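Local atomic coordinates of endo-1,4-beta-mannanase (Eisenia fetida, PDB entry 5Y6T), a protein that probably hydrolyses internal beta-1,4-mannosidic linkages of mannans as a cold-adapted endo-mannanase of glycoside hydrolase family 5. Residues 30-35 with 52-57; 84-89 with 138-143; 244-249 with 289-294; 310-315 with 346-351. One frame throughout, in Å; residues are numbered along the deposited sequence. Where two conformers were deposited one is given.

The four contacts are spread round a beta/alpha barrel of the kind family 5 glycoside hydrolases share, and each ties a helix to a loop, a strand or another helix. In contact 1 the side chain of Trp31 comes within about 4 Å of a bound isopropyl alcohol and about 6 Å of a Tris molecule; both are probably from the crystallisation liquor, though such molecules often mark pockets, perhaps part of the sugar-binding cleft. Contacts 2 and 4 lie on opposite sides of the chain's centre, their centres 41 Å apart. Contact 3 is linked in sequence to contact 4, since strand 293-297 is followed by helix 308-317; their nearest atoms are about 7 Å apart. None touches another.

Contact 1 (30-35 with 52-57); sequences AWQNYG and EDYIVR
Tyr54 and Gln32 meet through their polar ends, the phenol hydroxyl reaching from helix 42-60 to an amide oxygen in the preceding loop. Tyr54 OH donates to Gln32 OE1 at 3.0 Å, and the C=O...donor angle of 168° puts the hydroxyl almost straight out beyond the carbonyl. Gln32 OE1 also lies at the edge of the phenol ring, 3.3 Å from Tyr54 CE2, with the amide and ring planes 48° apart. The Gln32 chain starts with CG anti to the backbone N (chi1 177°) and then bends at chi2, which turns the amide oxygen toward the phenol. In this beta/alpha barrel the loop 30-35 follows strand 20-28 and leads into the very helix it touches, so the bond fastens a beta-to-alpha connection to its own helix. The backbone N of Gln32 is held by Asp37, while Trp31 O accepts from Asn329. On the helix itself, Arg57 NE and Asp53 OD2 form a salt bridge at 2.9 Å, one turn apart.

Contact 2 (84-89 with 138-143); sequences GYVVGT and LQTYID
A small, weakly bonded antiparallel hairpin, in which strand 86-88 pairs with strand 79-80, rests on helix 135-152 of the barrel. Thr140 provides the polar link: its OG1 accepts from Val86 N at 2.8 Å, with an N-H...acceptor angle of 162°. The same oxygen is also hydrogen-bonded to Lys137 O, so it joins the hairpin backbone to the preceding helical turn. Its chi1 of 70° sets OG1 between the backbone N and carbonyl carbon and directs CG2 to Tyr85 CD1, 3.8 Å away. Val86 and Tyr141 lie side by side and point the same way; Val86 CG2 packs 3.8 Å from Tyr141 CB, while Val86 CB comes within 3.6 Å of Tyr141 N. Replacing Thr140 by valine would probably leave Val86 N without this acceptor and weaken the hold of the helix on the strand. Farther out, the Tyr141 hydroxyl bonds to His71 and its ring meets Trp118. The whole is a short beta hairpin docked on an outer helix of a beta/alpha barrel.

Contact 3 (244-249 with 289-294); sequences YTDNCL and LDKPNN
Lys291 and Asp246 approach obliquely at the surface of the beta/alpha barrel, where the first turn of helix 246-253 faces the segment leading into strand 293-297. The lysine runs extended from the backbone until chi4 (-61°), where the final bend carries NZ to Asp246 OD1 at 2.7 Å, forming a salt bridge. NZ meets the carboxylate on its syn side, 23° out of the plane. The ammonium also bonds to Ile260 O, a second partner that helps to hold it. A water makes another connection: it accepts from Asp246 N at 2.9 Å and donates to Asp290 OD2 at 2.5 Å. The water thus links the helix backbone to Asp290; the two carboxylates stay apart, Asp246 OD1 to Asp290 OD2 being 5.4 Å, and the lysine charge probably offsets some of their repulsion. Cys248, in the same first turn, is tied by a disulfide to Cys182. Just before the helix, Thr245 is the N-cap residue, and its OG1 accepts from Cys248 N at 3.1 Å.

Contact 4 (310-315 with 346-351); sequences DQFDWA and NHLRGR
His347 and Asp313 join two helices by a single, nearly straight hydrogen bond. His347 NE2 donates to Asp313 OD1 at 2.7 Å with an N-H...acceptor angle of 177°, and the oxygen lies in the imidazole plane, at the ring edge. On the acceptor's side the approach is anti and somewhat out of the carboxylate plane, and the two flat groups are turned 58° from each other. Both side chains leave their helices with CG anti to the backbone N (chi1 177° for His347), which extends them across the gap. Beside this polar pair, Leu348 CD1 packs at the edge of the Phe312 ring, 3.8 Å from CD2. In the next shell, Arg351 NE and NH2 both donate to His347 O, at 2.8 and 2.9 Å, and fold the guanidinium so that Arg351 CZ lies over one face of the imidazole, offset toward its rim. An alanine in place of His347 is likely to leave Asp313 OD1 without this donor and the arginine without the ring beneath it. Deeper in, Phe312 meets Phe298 edge-to-face and touches Ala323 and Ser325 of strand 322-325, while Leu348 rests on Phe23 and Ser25 of strand 20-28. Two neighbouring helices laid against the parallel strands in this way are typical of the outer helical layer of a beta/alpha barrel.

Contact 1 (30-35 with 52-57)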
loop_
_atom_site.group_PDB
_atom_site.type_symbol
_atom_site.label_atom_id
_atom_site.label_comp_id
_atom_site.label_asym_id
_atom_site.label_seq_id
_atom_site.Cartn_x
_atom_site.Cartn_y
_atom_site.Cartn_z
ATOM N N ALA A 30 4.467 9.994 1.976
ATOM C CA ALA A 30 3.533 9.002 2.556
ATOM C C ALA A 30 2.839 9.508 3.837
ATOM O O ALA A 30 1.899 8.895 4.347
ATOM C CB ALA A 30 4.226 7.713 2.823
ATOM N N TRP A 31 3.271 10.662 4.302
ATOM C CA TRP A 31 2.742 11.342 5.461
ATOM C C TRP A 31 3.130 12.805 5.418
ATOM O O TRP A 31 3.927 13.195 4.614
ATOM C CB TRP A 31 3.257 10.794 6.784
ATOM C CG TRP A 31 4.785 10.829 6.901
ATOM C CD1 TRP A 31 5.569 11.889 7.253
ATOM C CD2 TRP A 31 5.663 9.777 6.548
ATOM N NE1 TRP A 31 6.895 11.521 7.200
ATOM C CE2 TRP A 31 6.986 10.232 6.752
ATOM C CE3 TRP A 31 5.464 8.478 6.042
ATOM C CZ2 TRP A 31 8.125 9.393 6.552
ATOM C CZ3 TRP A 31 6.591 7.659 5.836
ATOM C CH2 TRP A 31 7.890 8.127 6.040
ATOM N N GLN A 32 2.485 13.588 6.272
ATOM C CA GLN A 32 2.955 14.969 6.584
ATOM C C GLN A 32 3.568 14.938 7.973
ATOM O O GLN A 32 4.779 15.177 8.141
ATOM C CB GLN A 32 1.803 15.959 6.499
ATOM C CG GLN A 32 2.128 17.416 6.857
ATOM C CD GLN A 32 3.136 18.062 5.927
ATOM O OE1 GLN A 32 3.383 17.609 4.816
ATOM N NE2 GLN A 32 3.753 19.125 6.409
ATOM N N ASN A 33 2.742 14.654 8.973
ATOM C CA ASN A 33 3.244 14.349 10.301
ATOM C C ASN A 33 3.102 12.830 10.538
ATOM O O ASN A 33 2.002 12.373 10.810
ATOM C CB ASN A 33 2.449 15.101 11.339
ATOM C CG ASN A 33 2.699 16.615 11.287
ATOM O OD1 ASN A 33 3.573 17.088 10.538
ATOM N ND2 ASN A 33 1.881 17.377 12.034
ATOM N N TYR A 34 4.203 12.086 10.418
ATOM C CA TYR A 34 4.150 10.632 10.459
ATOM C C TYR A 34 3.338 10.058 11.607
ATOM O O TYR A 34 3.619 10.322 12.798
ATOM C CB TYR A 34 5.588 10.131 10.540
ATOM C CG TYR A 34 5.754 8.663 10.661
ATOM C CD1 TYR A 34 5.869 7.837 9.525
ATOM C CD2 TYR A 34 5.913 8.088 11.889
ATOM C CE1 TYR A 34 6.082 6.465 9.684
ATOM C CE2 TYR A 34 6.129 6.723 12.029
ATOM C CZ TYR A 34 6.228 5.935 10.919
ATOM O OH TYR A 34 6.441 4.564 11.098
ATOM N N GLY A 35 2.340 9.238 11.269
ATOM C CA GLY A 35 1.471 8.558 12.199
ATOM C C GLY A 35 0.515 9.484 12.917
ATOM O O GLY A 35 -0.280 9.019 13.702
ATOM N N GLU A 52 -4.058 18.350 1.693
ATOM C CA GLU A 52 -4.867 18.710 0.533
ATOM C C GLU A 52 -4.048 19.356 -0.574
ATOM O O GLU A 52 -4.341 19.135 -1.722
ATOM C CB GLU A 52 -6.049 19.592 0.966
ATOM C CG GLU A 52 -6.976 18.844 1.918
ATOM C CD GLU A 52 -8.144 19.670 2.524
ATOM O OE1 GLU A 52 -8.330 20.841 2.141
ATOM O OE2 GLU A 52 -8.907 19.105 3.347
ATOM N N ASP A 53 -3.028 20.141 -0.210
ATOM C CA ASP A 53 -2.116 20.715 -1.139
ATOM C C ASP A 53 -1.380 19.574 -1.888
ATOM O O ASP A 53 -1.147 19.697 -3.086
ATOM C CB ASP A 53 -1.153 21.659 -0.409
ATOM C CG ASP A 53 -0.220 22.404 -1.322
ATOM O OD1 ASP A 53 -0.687 23.155 -2.177
ATOM O OD2 ASP A 53 0.982 22.185 -1.200
ATOM N N TYR A 54 -1.052 18.460 -1.222
ATOM C CA TYR A 54 -0.385 17.394 -1.978
ATOM C C TYR A 54 -1.298 16.870 -3.064
ATOM O O TYR A 54 -0.853 16.534 -4.159
ATOM C CB TYR A 54 -0.013 16.247 -1.071
ATOM C CG TYR A 54 1.196 16.482 -0.254
ATOM C CD1 TYR A 54 2.421 16.660 -0.840
ATOM C CD2 TYR A 54 1.127 16.404 1.126
ATOM C CE1 TYR A 54 3.560 16.836 -0.037
ATOM C CE2 TYR A 54 2.243 16.565 1.913
ATOM C CZ TYR A 54 3.439 16.776 1.322
ATOM O OH TYR A 54 4.500 16.896 2.153
ATOM N N ILE A 55 -2.587 16.745 -2.756
ATOM C CA ILE A 55 -3.550 16.229 -3.757
ATOM C C ILE A 55 -3.581 17.122 -4.968
ATOM O O ILE A 55 -3.490 16.703 -6.134
ATOM C CB ILE A 55 -4.954 16.198 -3.181
ATOM C CG1 ILE A 55 -5.138 15.112 -2.123
ATOM C CG2 ILE A 55 -5.961 15.907 -4.271
ATOM C CD1 ILE A 55 -6.441 15.214 -1.385
ATOM N N VAL A 56 -3.734 18.411 -4.688
ATOM C CA VAL A 56 -3.734 19.388 -5.776
ATOM C C VAL A 56 -2.448 19.397 -6.663
ATOM O O VAL A 56 -2.558 19.380 -7.924
ATOM C CB VAL A 56 -4.066 20.833 -5.252
ATOM C CG1 VAL A 56 -4.072 21.809 -6.426
ATOM C CG2 VAL A 56 -5.474 20.852 -4.587
ATOM N N ARG A 57 -1.303 19.405 -6.015
ATOM C CA ARG A 57 -0.005 19.473 -6.669
ATOM C C ARG A 57 0.277 18.205 -7.453
ATOM O O ARG A 57 0.756 18.285 -8.570
ATOM C CB ARG A 57 1.069 19.766 -5.660
ATOM C CG ARG A 57 0.897 21.185 -5.095
ATOM C CD ARG A 57 2.168 21.743 -4.515
ATOM N NE ARG A 57 2.597 21.095 -3.294
ATOM C CZ ARG A 57 3.785 20.546 -3.097
ATOM N NH1 ARG A 57 4.679 20.505 -4.058
ATOM N NH2 ARG A 57 4.075 20.023 -1.918
#

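Contact 2 (84-89 with 138-143)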
loop_
_atom_site.group_PDB
_atom_site.type_symbol
_atom_site.label_atom_id
_atom_site.label_comp_id
_atom_site.label_asym_id
_atom_site.label_seq_id
_atom_site.Cartn_x
_atom_site.Cartn_y
_atom_site.Cartn_z
ATOM N N GLY A 84 -4.936 -3.032 26.342
ATOM C CA GLY A 84 -4.488 -3.209 24.950
ATOM C C GLY A 84 -5.615 -3.511 23.991
ATOM O O GLY A 84 -5.326 -3.776 22.832
ATOM N N TYR A 85 -6.869 -3.513 24.459
ATOM C CA TYR A 85 -8.025 -3.683 23.538
ATOM C C TYR A 85 -8.249 -2.361 22.824
ATOM O O TYR A 85 -8.097 -1.255 23.386
ATOM C CB TYR A 85 -9.298 -4.120 24.255
ATOM C CG TYR A 85 -9.090 -5.500 24.819
ATOM C CD1 TYR A 85 -9.166 -6.628 24.033
ATOM C CD2 TYR A 85 -8.658 -5.640 26.103
ATOM C CE1 TYR A 85 -8.883 -7.874 24.512
ATOM C CE2 TYR A 85 -8.372 -6.914 26.588
ATOM C CZ TYR A 85 -8.471 -7.993 25.783
ATOM O OH TYR A 85 -8.184 -9.255 26.274
ATOM N N VAL A 86 -8.648 -2.428 21.569
ATOM C CA VAL A 86 -8.888 -1.172 20.842
ATOM C C VAL A 86 -10.334 -0.659 21.092
ATOM O O VAL A 86 -11.286 -1.423 21.039
ATOM C CB VAL A 86 -8.598 -1.359 19.310
ATOM C CG1 VAL A 86 -9.043 -0.150 18.500
ATOM C CG2 VAL A 86 -7.117 -1.695 19.044
ATOM N N VAL A 87 -10.462 0.635 21.343
ATOM C CA VAL A 87 -11.740 1.266 21.640
ATOM C C VAL A 87 -12.211 2.195 20.551
ATOM O O VAL A 87 -13.389 2.566 20.539
ATOM C CB VAL A 87 -11.773 2.003 23.010
ATOM C CG1 VAL A 87 -11.605 1.013 24.131
ATOM C CG2 VAL A 87 -10.761 3.163 23.063
ATOM N N GLY A 88 -11.357 2.458 19.571
ATOM C CA GLY A 88 -11.740 3.326 18.466
ATOM C C GLY A 88 -10.569 3.631 17.602
ATOM O O GLY A 88 -9.453 3.177 17.880
ATOM N N THR A 89 -10.825 4.356 16.513
ATOM C CA THR A 89 -9.741 4.727 15.592
ATOM C C THR A 89 -8.748 5.676 16.235
ATOM O O THR A 89 -7.602 5.785 15.795
ATOM C CB THR A 89 -10.326 5.436 14.341
ATOM O OG1 THR A 89 -11.216 6.564 14.701
ATOM C CG2 THR A 89 -11.129 4.496 13.547
ATOM N N LEU A 138 -6.827 -8.163 18.295
ATOM C CA LEU A 138 -7.066 -7.871 16.884
ATOM C C LEU A 138 -8.531 -7.731 16.564
ATOM O O LEU A 138 -8.936 -6.819 15.832
ATOM C CB LEU A 138 -6.404 -8.968 16.014
ATOM C CG LEU A 138 -6.591 -8.767 14.512
ATOM C CD1 LEU A 138 -6.042 -7.406 14.090
ATOM C CD2 LEU A 138 -5.910 -9.974 13.836
ATOM N N GLN A 139 -9.368 -8.603 17.137
ATOM C CA GLN A 139 -10.780 -8.524 16.804
ATOM C C GLN A 139 -11.401 -7.183 17.304
ATOM O O GLN A 139 -12.323 -6.695 16.702
ATOM C CB GLN A 139 -11.568 -9.692 17.416
ATOM C CG GLN A 139 -12.972 -9.787 16.857
ATOM C CD GLN A 139 -13.037 -10.116 15.383
ATOM O OE1 GLN A 139 -12.163 -10.848 14.815
ATOM N NE2 GLN A 139 -14.008 -9.500 14.701
ATOM N N THR A 140 -10.910 -6.625 18.425
ATOM C CA THR A 140 -11.348 -5.326 18.879
ATOM C C THR A 140 -10.910 -4.188 17.950
ATOM O O THR A 140 -11.655 -3.256 17.647
ATOM C CB THR A 140 -10.980 -5.081 20.369
ATOM O OG1 THR A 140 -9.542 -4.907 20.540
ATOM C CG2 THR A 140 -11.632 -6.153 21.232
ATOM N N TYR A 141 -9.682 -4.257 17.455
ATOM C CA TYR A 141 -9.271 -3.380 16.336
ATOM C C TYR A 141 -10.245 -3.445 15.191
ATOM O O TYR A 141 -10.749 -2.412 14.665
ATOM C CB TYR A 141 -7.804 -3.627 15.853
ATOM C CG TYR A 141 -7.479 -2.681 14.716
ATOM C CD1 TYR A 141 -7.328 -1.332 14.946
ATOM C CD2 TYR A 141 -7.365 -3.134 13.382
ATOM C CE1 TYR A 141 -7.161 -0.459 13.885
ATOM C CE2 TYR A 141 -7.193 -2.288 12.353
ATOM C CZ TYR A 141 -7.049 -0.942 12.597
ATOM O OH TYR A 141 -6.913 -0.034 11.555
ATOM N N ILE A 142 -10.535 -4.671 14.759
ATOM C CA ILE A 142 -11.425 -4.850 13.630
ATOM C C ILE A 142 -12.826 -4.269 13.866
ATOM O O ILE A 142 -13.373 -3.558 13.034
ATOM C CB ILE A 142 -11.505 -6.367 13.263
ATOM C CG1 ILE A 142 -10.187 -6.776 12.580
ATOM C CG2 ILE A 142 -12.613 -6.670 12.338
ATOM C CD1 ILE A 142 -9.959 -8.266 12.386
ATOM N N ASP A 143 -13.362 -4.523 15.029
ATOM C CA ASP A 143 -14.791 -4.256 15.289
ATOM C C ASP A 143 -14.989 -2.829 15.712
ATOM O O ASP A 143 -16.005 -2.228 15.334
ATOM C CB ASP A 143 -15.274 -5.121 16.440
ATOM C CG ASP A 143 -15.502 -6.577 16.058
ATOM O OD1 ASP A 143 -15.560 -6.945 14.853
ATOM O OD2 ASP A 143 -15.552 -7.331 17.040
#

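Contact 3 (244-249 with 289-294)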
loop_
_atom_site.group_PDB
_atom_site.type_symbol
_atom_site.label_atom_id
_atom_site.label_comp_id
_atom_site.label_asym_id
_atom_site.label_seq_id
_atom_site.Cartn_x
_atom_site.Cartn_y
_atom_site.Cartn_z
ATOM N N TYR A 244 1.579 -13.721 -0.377
ATOM C CA TYR A 244 0.298 -13.014 -0.189
ATOM C C TYR A 244 -0.741 -13.459 -1.222
ATOM O O TYR A 244 -1.721 -12.772 -1.479
ATOM C CB TYR A 244 0.516 -11.464 -0.229
ATOM C CG TYR A 244 1.613 -11.065 0.720
ATOM C CD1 TYR A 244 1.386 -11.002 2.050
ATOM C CD2 TYR A 244 2.927 -10.931 0.277
ATOM C CE1 TYR A 244 2.405 -10.750 2.956
ATOM C CE2 TYR A 244 3.930 -10.614 1.167
ATOM C CZ TYR A 244 3.673 -10.520 2.509
ATOM O OH TYR A 244 4.733 -10.238 3.401
ATOM N N THR A 245 -0.532 -14.662 -1.744
ATOM C CA THR A 245 -1.544 -15.318 -2.553
ATOM C C THR A 245 -2.765 -15.618 -1.731
ATOM O O THR A 245 -2.707 -15.699 -0.516
ATOM C CB THR A 245 -1.028 -16.638 -3.126
ATOM O OG1 THR A 245 -0.730 -17.514 -2.043
ATOM C CG2 THR A 245 0.241 -16.406 -3.984
ATOM N N ASP A 246 -3.891 -15.850 -2.413
ATOM C CA ASP A 246 -5.134 -16.232 -1.727
ATOM C C ASP A 246 -4.898 -17.457 -0.884
ATOM O O ASP A 246 -5.273 -17.497 0.276
ATOM C CB ASP A 246 -6.250 -16.543 -2.715
ATOM C CG ASP A 246 -6.649 -15.371 -3.565
ATOM O OD1 ASP A 246 -6.075 -14.265 -3.543
ATOM O OD2 ASP A 246 -7.639 -15.527 -4.271
ATOM N N ASN A 247 -4.191 -18.442 -1.442
ATOM C CA ASN A 247 -4.010 -19.656 -0.700
ATOM C C ASN A 247 -3.158 -19.427 0.560
ATOM O O ASN A 247 -3.558 -19.907 1.598
ATOM C CB ASN A 247 -3.366 -20.744 -1.547
ATOM C CG ASN A 247 -3.206 -22.017 -0.784
ATOM O OD1 ASN A 247 -4.176 -22.759 -0.583
ATOM N ND2 ASN A 247 -2.003 -22.253 -0.290
ATOM N N CYS A 248 -2.071 -18.666 0.477
ATOM C CA CYS A 248 -1.240 -18.429 1.687
ATOM C C CYS A 248 -1.980 -17.611 2.760
ATOM O O CYS A 248 -1.777 -17.893 3.966
ATOM C CB CYS A 248 0.101 -17.869 1.351
ATOM S SG CYS A 248 1.176 -19.016 0.460
ATOM N N LEU A 249 -2.660 -16.544 2.368
ATOM C CA LEU A 249 -3.405 -15.658 3.333
ATOM C C LEU A 249 -4.502 -16.444 4.004
ATOM O O LEU A 249 -4.646 -16.420 5.201
ATOM C CB LEU A 249 -3.996 -14.447 2.691
ATOM C CG LEU A 249 -2.937 -13.449 2.214
ATOM C CD1 LEU A 249 -3.529 -12.203 1.669
ATOM C CD2 LEU A 249 -1.974 -13.079 3.341
ATOM N N LEU A 289 1.875 -13.723 -12.251
ATOM C CA LEU A 289 0.927 -13.454 -11.166
ATOM C C LEU A 289 -0.498 -13.619 -11.605
ATOM O O LEU A 289 -0.824 -13.382 -12.777
ATOM C CB LEU A 289 1.153 -12.009 -10.618
ATOM C CG LEU A 289 2.558 -11.756 -10.098
ATOM C CD1 LEU A 289 2.826 -10.274 -9.842
ATOM C CD2 LEU A 289 2.897 -12.575 -8.887
ATOM N N ASP A 290 -1.330 -13.952 -10.634
ATOM C CA ASP A 290 -2.792 -14.037 -10.752
ATOM C C ASP A 290 -3.595 -12.798 -10.402
ATOM O O ASP A 290 -4.836 -12.856 -10.245
ATOM C CB ASP A 290 -3.336 -15.283 -9.996
ATOM C CG ASP A 290 -3.079 -15.233 -8.487
ATOM O OD1 ASP A 290 -2.382 -14.317 -8.028
ATOM O OD2 ASP A 290 -3.349 -16.255 -7.770
ATOM N N LYS A 291 -2.902 -11.645 -10.312
ATOM C CA LYS A 291 -3.496 -10.323 -10.049
ATOM C C LYS A 291 -2.571 -9.344 -10.742
ATOM O O LYS A 291 -1.379 -9.637 -10.951
ATOM C CB LYS A 291 -3.485 -9.994 -8.543
ATOM C CG LYS A 291 -4.150 -11.088 -7.697
ATOM C CD LYS A 291 -4.080 -10.719 -6.207
ATOM C CE LYS A 291 -4.446 -11.856 -5.262
ATOM N NZ LYS A 291 -5.814 -12.339 -5.455
ATOM N N PRO A 292 -3.096 -8.161 -11.076
ATOM C CA PRO A 292 -2.212 -7.080 -11.499
ATOM C C PRO A 292 -1.201 -6.731 -10.432
ATOM O O PRO A 292 -1.386 -7.136 -9.278
ATOM C CB PRO A 292 -3.188 -5.907 -11.787
ATOM C CG PRO A 292 -4.521 -6.304 -11.419
ATOM C CD PRO A 292 -4.470 -7.703 -10.825
ATOM N N ASN A 293 -0.149 -5.977 -10.813
ATOM C CA ASN A 293 0.958 -5.627 -9.950
ATOM C C ASN A 293 1.318 -4.190 -10.147
ATOM O O ASN A 293 1.544 -3.777 -11.270
ATOM C CB ASN A 293 2.151 -6.508 -10.351
ATOM C CG ASN A 293 3.306 -6.434 -9.388
ATOM O OD1 ASN A 293 3.181 -5.980 -8.243
ATOM N ND2 ASN A 293 4.414 -6.971 -9.801
ATOM N N ASN A 294 1.485 -3.473 -9.044
ATOM C CA ASN A 294 1.824 -2.035 -8.950
ATOM C C ASN A 294 3.193 -1.870 -8.423
ATOM O O ASN A 294 3.512 -2.456 -7.434
ATOM C CB ASN A 294 0.804 -1.394 -8.054
ATOM C CG ASN A 294 1.028 0.099 -7.854
ATOM O OD1 ASN A 294 2.150 0.559 -7.685
ATOM N ND2 ASN A 294 -0.049 0.846 -7.818
HETATM O O HOH W 1 -4.005 -16.051 -5.315
#

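Contact 4 (310-315 with 346-351)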
loop_
_atom_site.group_PDB
_atom_site.type_symbol
_atom_site.label_atom_id
_atom_site.label_comp_id
_atom_site.label_asym_id
_atom_site.label_seq_id
_atom_site.Cartn_x
_atom_site.Cartn_y
_atom_site.Cartn_z
ATOM N N ASP A 310 12.529 7.276 -16.746
ATOM C CA ASP A 310 12.778 5.895 -17.135
ATOM C C ASP A 310 11.940 4.898 -16.282
ATOM O O ASP A 310 11.429 3.896 -16.814
ATOM C CB ASP A 310 14.244 5.509 -16.942
ATOM C CG ASP A 310 15.189 6.143 -17.953
ATOM O OD1 ASP A 310 14.754 6.553 -19.077
ATOM O OD2 ASP A 310 16.365 6.271 -17.521
ATOM N N GLN A 311 11.831 5.185 -14.997
ATOM C CA GLN A 311 11.175 4.299 -14.094
ATOM C C GLN A 311 9.665 4.315 -14.333
ATOM O O GLN A 311 9.047 3.257 -14.501
ATOM C CB GLN A 311 11.541 4.698 -12.681
ATOM C CG GLN A 311 13.003 4.537 -12.300
ATOM C CD GLN A 311 13.388 5.152 -10.990
ATOM O OE1 GLN A 311 12.949 6.270 -10.648
ATOM N NE2 GLN A 311 14.206 4.439 -10.198
ATOM N N PHE A 312 9.044 5.491 -14.378
ATOM C CA PHE A 312 7.593 5.567 -14.707
ATOM C C PHE A 312 7.310 4.991 -16.075
ATOM O O PHE A 312 6.288 4.250 -16.258
ATOM C CB PHE A 312 7.057 6.967 -14.664
ATOM C CG PHE A 312 6.742 7.448 -13.261
ATOM C CD1 PHE A 312 7.709 8.041 -12.477
ATOM C CD2 PHE A 312 5.434 7.369 -12.789
ATOM C CE1 PHE A 312 7.419 8.503 -11.192
ATOM C CE2 PHE A 312 5.120 7.790 -11.491
ATOM C CZ PHE A 312 6.089 8.423 -10.701
ATOM N N ASP A 313 8.203 5.235 -17.029
ATOM C CA ASP A 313 8.005 4.697 -18.363
ATOM C C ASP A 313 7.979 3.149 -18.356
ATOM O O ASP A 313 7.200 2.536 -19.048
ATOM C CB ASP A 313 9.055 5.233 -19.386
ATOM C CG ASP A 313 8.633 4.941 -20.822
ATOM O OD1 ASP A 313 7.708 5.655 -21.309
ATOM O OD2 ASP A 313 9.111 3.930 -21.402
ATOM N N TRP A 314 8.896 2.549 -17.640
ATOM C CA TRP A 314 9.029 1.112 -17.570
ATOM C C TRP A 314 7.736 0.553 -16.990
ATOM O O TRP A 314 7.191 -0.385 -17.489
ATOM C CB TRP A 314 10.215 0.736 -16.706
ATOM C CG TRP A 314 10.404 -0.747 -16.621
ATOM C CD1 TRP A 314 9.922 -1.599 -15.688
ATOM C CD2 TRP A 314 11.095 -1.555 -17.587
ATOM N NE1 TRP A 314 10.226 -2.904 -16.020
ATOM C CE2 TRP A 314 10.983 -2.886 -17.175
ATOM C CE3 TRP A 314 11.809 -1.254 -18.787
ATOM C CZ2 TRP A 314 11.594 -3.976 -17.891
ATOM C CZ3 TRP A 314 12.398 -2.317 -19.502
ATOM C CH2 TRP A 314 12.241 -3.678 -19.064
ATOM N N ALA A 315 7.247 1.151 -15.892
ATOM C CA ALA A 315 6.053 0.628 -15.232
ATOM C C ALA A 315 4.866 0.606 -16.211
ATOM O O ALA A 315 4.112 -0.351 -16.297
ATOM C CB ALA A 315 5.713 1.481 -14.054
ATOM N N ASN A 346 4.653 13.959 -15.032
ATOM C CA ASN A 346 4.506 14.678 -16.281
ATOM C C ASN A 346 4.623 13.770 -17.488
ATOM O O ASN A 346 3.855 13.859 -18.442
ATOM C CB ASN A 346 5.553 15.772 -16.477
ATOM C CG ASN A 346 5.565 16.909 -15.441
ATOM O OD1 ASN A 346 6.625 17.549 -15.334
ATOM N ND2 ASN A 346 4.506 17.152 -14.689
ATOM N N HIS A 347 5.594 12.885 -17.444
ATOM C CA HIS A 347 5.842 11.969 -18.551
ATOM C C HIS A 347 4.652 11.079 -18.926
ATOM O O HIS A 347 4.417 10.801 -20.115
ATOM C CB HIS A 347 7.034 11.111 -18.229
ATOM C CG HIS A 347 7.333 10.084 -19.275
ATOM N ND1 HIS A 347 7.747 10.405 -20.548
ATOM C CD2 HIS A 347 7.245 8.725 -19.233
ATOM C CE1 HIS A 347 7.918 9.294 -21.249
ATOM N NE2 HIS A 347 7.603 8.257 -20.483
ATOM N N LEU A 348 3.882 10.625 -17.943
ATOM C CA LEU A 348 2.707 9.767 -18.218
ATOM C C LEU A 348 1.428 10.499 -18.532
ATOM O O LEU A 348 0.452 9.901 -18.979
ATOM C CB LEU A 348 2.442 8.736 -17.111
ATOM C CG LEU A 348 3.632 7.786 -16.944
ATOM C CD1 LEU A 348 3.264 6.763 -15.907
ATOM C CD2 LEU A 348 4.047 7.083 -18.237
ATOM N N ARG A 349 1.411 11.780 -18.240
ATOM C CA ARG A 349 0.174 12.577 -18.420
ATOM C C ARG A 349 -0.330 12.392 -19.868
ATOM O O ARG A 349 0.454 12.418 -20.857
ATOM C CB ARG A 349 0.433 14.048 -18.172
ATOM C CG ARG A 349 -0.877 14.831 -18.142
ATOM C CD ARG A 349 -0.866 16.317 -18.150
ATOM N NE ARG A 349 0.351 16.967 -17.756
ATOM C CZ ARG A 349 0.487 17.792 -16.730
ATOM N NH1 ARG A 349 -0.518 18.012 -15.925
ATOM N NH2 ARG A 349 1.625 18.423 -16.553
ATOM N N GLY A 350 -1.637 12.219 -19.959
ATOM C CA GLY A 350 -2.295 12.161 -21.281
ATOM C C GLY A 350 -2.159 10.818 -21.980
ATOM O O GLY A 350 -2.706 10.656 -23.049
ATOM N N ARG A 351 -1.404 9.855 -21.436
ATOM C CA ARG A 351 -1.299 8.549 -22.073
ATOM C C ARG A 351 -2.536 7.728 -21.915
ATOM O O ARG A 351 -3.205 7.781 -20.890
ATOM C CB ARG A 351 -0.071 7.804 -21.585
ATOM C CG ARG A 351 1.134 8.681 -21.959
ATOM C CD ARG A 351 2.443 8.028 -22.002
ATOM N NE ARG A 351 3.511 9.031 -22.034
ATOM C CZ ARG A 351 4.108 9.589 -23.105
ATOM N NH1 ARG A 351 3.778 9.300 -24.355
ATOM N NH2 ARG A 351 5.138 10.397 -22.893
#